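Local coordinates for HTLV-2 integrase catalytic core domain (Human T-cell leukemia virus 2, PDB 6QBT), which probably inserts viral DNA into host chromosomes as the magnesium-binding catalytic core of the retroviral integrase, one domain of the longer pol polyprotein, at residues Tyr24-Trp29 against Val39-Lys44. Residues are numbered along the deposited sequence; the frame is centred on the assembly and turned at random.
Sequences YCLHVW and VSCKKK
Cys25 and His27 pair with Lys42 and Ser40 through four backbone hydrogen bonds, two at each antiparallel hydrogen-bonded pair; Cys25 N to Lys42 O is 2.8 Å. At the non-hydrogen-bonded pair of Val28 and Val39 the strands draw in to 4.4 Å between CA atoms, and Val39 CA sends a C-H toward His27 O.

Leu26 and the beta-branched Val28 and Val39 make an apolar face, shared with Cys41. With chi1 at -174°, Cys41 SG swings anti to its backbone N and meets Tyr24 CD2 at 3.5 Å, oblique to the ring. Small and polarisable, this thiol also touches Leu26 CD1, while Leu26 CG lies alongside Val39 CG2 at 4.1 Å.

On the other face, the flat His27 ring crosses the aliphatic stem of Lys42 at about a right angle, ND1 lying 3.4 Å from Lys42 CG. His27 CE1 meets Lys44 O at 3.1 Å, the oxygen lying in the ring plane at its edge. Bent at chi2 (-66°), Lys42 carries NZ to a hydrogen bond with Ser52 OG; the short Ser40 hydroxyl hydrogen-bonds Gln56 OE1.

In this RNase H-like sheet, helix 128-142 packs on Val39 and Cys41, helix 47-61 touches His27 and Ser40, and strand 9-19, carrying the magnesium ligand Asp13, flanks strand 22-31.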
loop_
_atom_site.group_PDB
_atom_site.type_symbol
_atom_site.label_atom_id
_atom_site.label_comp_id
_atom_site.label_asym_id
_atom_site.label_seq_id
_atom_site.Cartn_x
_atom_site.Cartn_y
_atom_site.Cartn_z
ATOM N N TYR A 24 -12.061 9.865 -19.003
ATOM C CA TYR A 24 -10.898 9.211 -18.397
ATOM C C TYR A 24 -10.720 7.825 -18.999
ATOM O O TYR A 24 -11.686 7.234 -19.528
ATOM C CB TYR A 24 -11.064 9.092 -16.881
ATOM C CG TYR A 24 -11.037 10.432 -16.211
ATOM C CD1 TYR A 24 -12.178 11.242 -16.179
ATOM C CD2 TYR A 24 -9.870 10.920 -15.624
ATOM C CE1 TYR A 24 -12.155 12.483 -15.569
ATOM C CE2 TYR A 24 -9.840 12.165 -15.030
ATOM C CZ TYR A 24 -10.983 12.942 -14.992
ATOM O OH TYR A 24 -10.960 14.194 -14.396
ATOM N N CYS A 25 -9.479 7.333 -18.913
ATOM C CA CYS A 25 -9.096 5.996 -19.340
ATOM C C CYS A 25 -8.876 5.145 -18.109
ATOM O O CYS A 25 -7.890 5.303 -17.385
ATOM C CB CYS A 25 -7.804 6.052 -20.147
ATOM S SG CYS A 25 -7.997 6.983 -21.677
ATOM N N LEU A 26 -9.819 4.257 -17.864
ATOM C CA LEU A 26 -9.697 3.252 -16.842
ATOM C C LEU A 26 -8.892 2.100 -17.446
ATOM O O LEU A 26 -9.348 1.436 -18.383
ATOM C CB LEU A 26 -11.086 2.789 -16.392
ATOM C CG LEU A 26 -11.811 3.642 -15.342
ATOM C CD1 LEU A 26 -11.481 5.128 -15.302
ATOM C CD2 LEU A 26 -13.274 3.487 -15.594
ATOM N N HIS A 27 -7.681 1.908 -16.947
ATOM C CA HIS A 27 -6.876 0.768 -17.317
ATOM C C HIS A 27 -7.204 -0.343 -16.301
ATOM O O HIS A 27 -6.965 -0.179 -15.083
ATOM C CB HIS A 27 -5.405 1.097 -17.207
ATOM C CG HIS A 27 -4.907 2.077 -18.205
ATOM N ND1 HIS A 27 -5.226 3.420 -18.157
ATOM C CD2 HIS A 27 -4.037 1.931 -19.234
ATOM C CE1 HIS A 27 -4.611 4.047 -19.145
ATOM N NE2 HIS A 27 -3.886 3.169 -19.815
ATOM N N VAL A 28 -7.719 -1.460 -16.814
ATOM C CA VAL A 28 -8.323 -2.511 -16.027
ATOM C C VAL A 28 -7.579 -3.826 -16.293
ATOM O O VAL A 28 -7.430 -4.234 -17.425
ATOM C CB VAL A 28 -9.815 -2.672 -16.422
ATOM C CG1 VAL A 28 -10.464 -3.881 -15.742
ATOM C CG2 VAL A 28 -10.596 -1.396 -16.132
ATOM N N TRP A 29 -7.130 -4.490 -15.242
ATOM C CA TRP A 29 -6.541 -5.827 -15.384
ATOM C C TRP A 29 -7.323 -6.744 -14.485
ATOM O O TRP A 29 -7.643 -6.367 -13.351
ATOM C CB TRP A 29 -5.065 -5.851 -14.935
ATOM C CG TRP A 29 -4.206 -5.115 -15.856
ATOM C CD1 TRP A 29 -3.780 -3.811 -15.741
ATOM C CD2 TRP A 29 -3.668 -5.613 -17.054
ATOM N NE1 TRP A 29 -2.986 -3.485 -16.807
ATOM C CE2 TRP A 29 -2.902 -4.576 -17.634
ATOM C CE3 TRP A 29 -3.767 -6.844 -17.721
ATOM C CZ2 TRP A 29 -2.242 -4.734 -18.859
ATOM C CZ3 TRP A 29 -3.097 -7.004 -18.920
ATOM C CH2 TRP A 29 -2.335 -5.959 -19.473
ATOM N N VAL A 39 -7.547 -1.485 -11.279
ATOM C CA VAL A 39 -7.978 -0.437 -12.167
ATOM C C VAL A 39 -7.205 0.800 -11.819
ATOM O O VAL A 39 -7.080 1.111 -10.648
ATOM C CB VAL A 39 -9.519 -0.178 -12.088
ATOM C CG1 VAL A 39 -10.027 -0.266 -10.667
ATOM C CG2 VAL A 39 -9.914 1.181 -12.686
ATOM N N SER A 40 -6.710 1.500 -12.843
ATOM C CA SER A 40 -6.046 2.772 -12.680
ATOM C C SER A 40 -6.755 3.788 -13.530
ATOM O O SER A 40 -6.980 3.547 -14.725
ATOM C CB SER A 40 -4.616 2.685 -13.164
ATOM O OG SER A 40 -3.921 1.735 -12.411
ATOM N N CYS A 41 -7.092 4.923 -12.920
ATOM C CA CYS A 41 -7.704 6.017 -13.623
ATOM C C CYS A 41 -6.568 6.906 -14.169
ATOM O O CYS A 41 -5.732 7.386 -13.427
ATOM C CB CYS A 41 -8.635 6.794 -12.703
ATOM S SG CYS A 41 -9.568 8.086 -13.576
ATOM N N LYS A 42 -6.535 7.071 -15.479
ATOM C CA LYS A 42 -5.527 7.844 -16.158
ATOM C C LYS A 42 -6.261 8.794 -17.080
ATOM O O LYS A 42 -7.399 8.533 -17.452
ATOM C CB LYS A 42 -4.624 6.927 -17.007
ATOM C CG LYS A 42 -3.862 5.842 -16.260
ATOM C CD LYS A 42 -2.833 6.449 -15.315
ATOM C CE LYS A 42 -1.935 5.368 -14.720
ATOM N NZ LYS A 42 -0.921 5.927 -13.774
ATOM N N LYS A 43 -5.591 9.878 -17.456
ATOM C CA LYS A 43 -6.124 10.829 -18.421
ATOM C C LYS A 43 -5.947 10.344 -19.879
ATOM O O LYS A 43 -6.648 10.810 -20.806
ATOM C CB LYS A 43 -5.473 12.205 -18.207
ATOM C CG LYS A 43 -5.903 12.900 -16.917
ATOM C CD LYS A 43 -4.996 14.086 -16.601
ATOM C CE LYS A 43 -5.468 14.875 -15.383
ATOM N NZ LYS A 43 -6.844 15.455 -15.527
ATOM N N LYS A 44 -5.010 9.417 -20.063
ATOM C CA LYS A 44 -4.566 8.988 -21.374
ATOM C C LYS A 44 -4.317 7.501 -21.368
ATOM O O LYS A 44 -4.297 6.889 -20.323
ATOM C CB LYS A 44 -3.240 9.671 -21.726
ATOM C CG LYS A 44 -3.182 11.179 -21.474
ATOM C CD LYS A 44 -1.881 11.749 -22.000
ATOM C CE LYS A 44 -2.011 11.992 -23.497
ATOM N NZ LYS A 44 -0.757 11.749 -24.259
#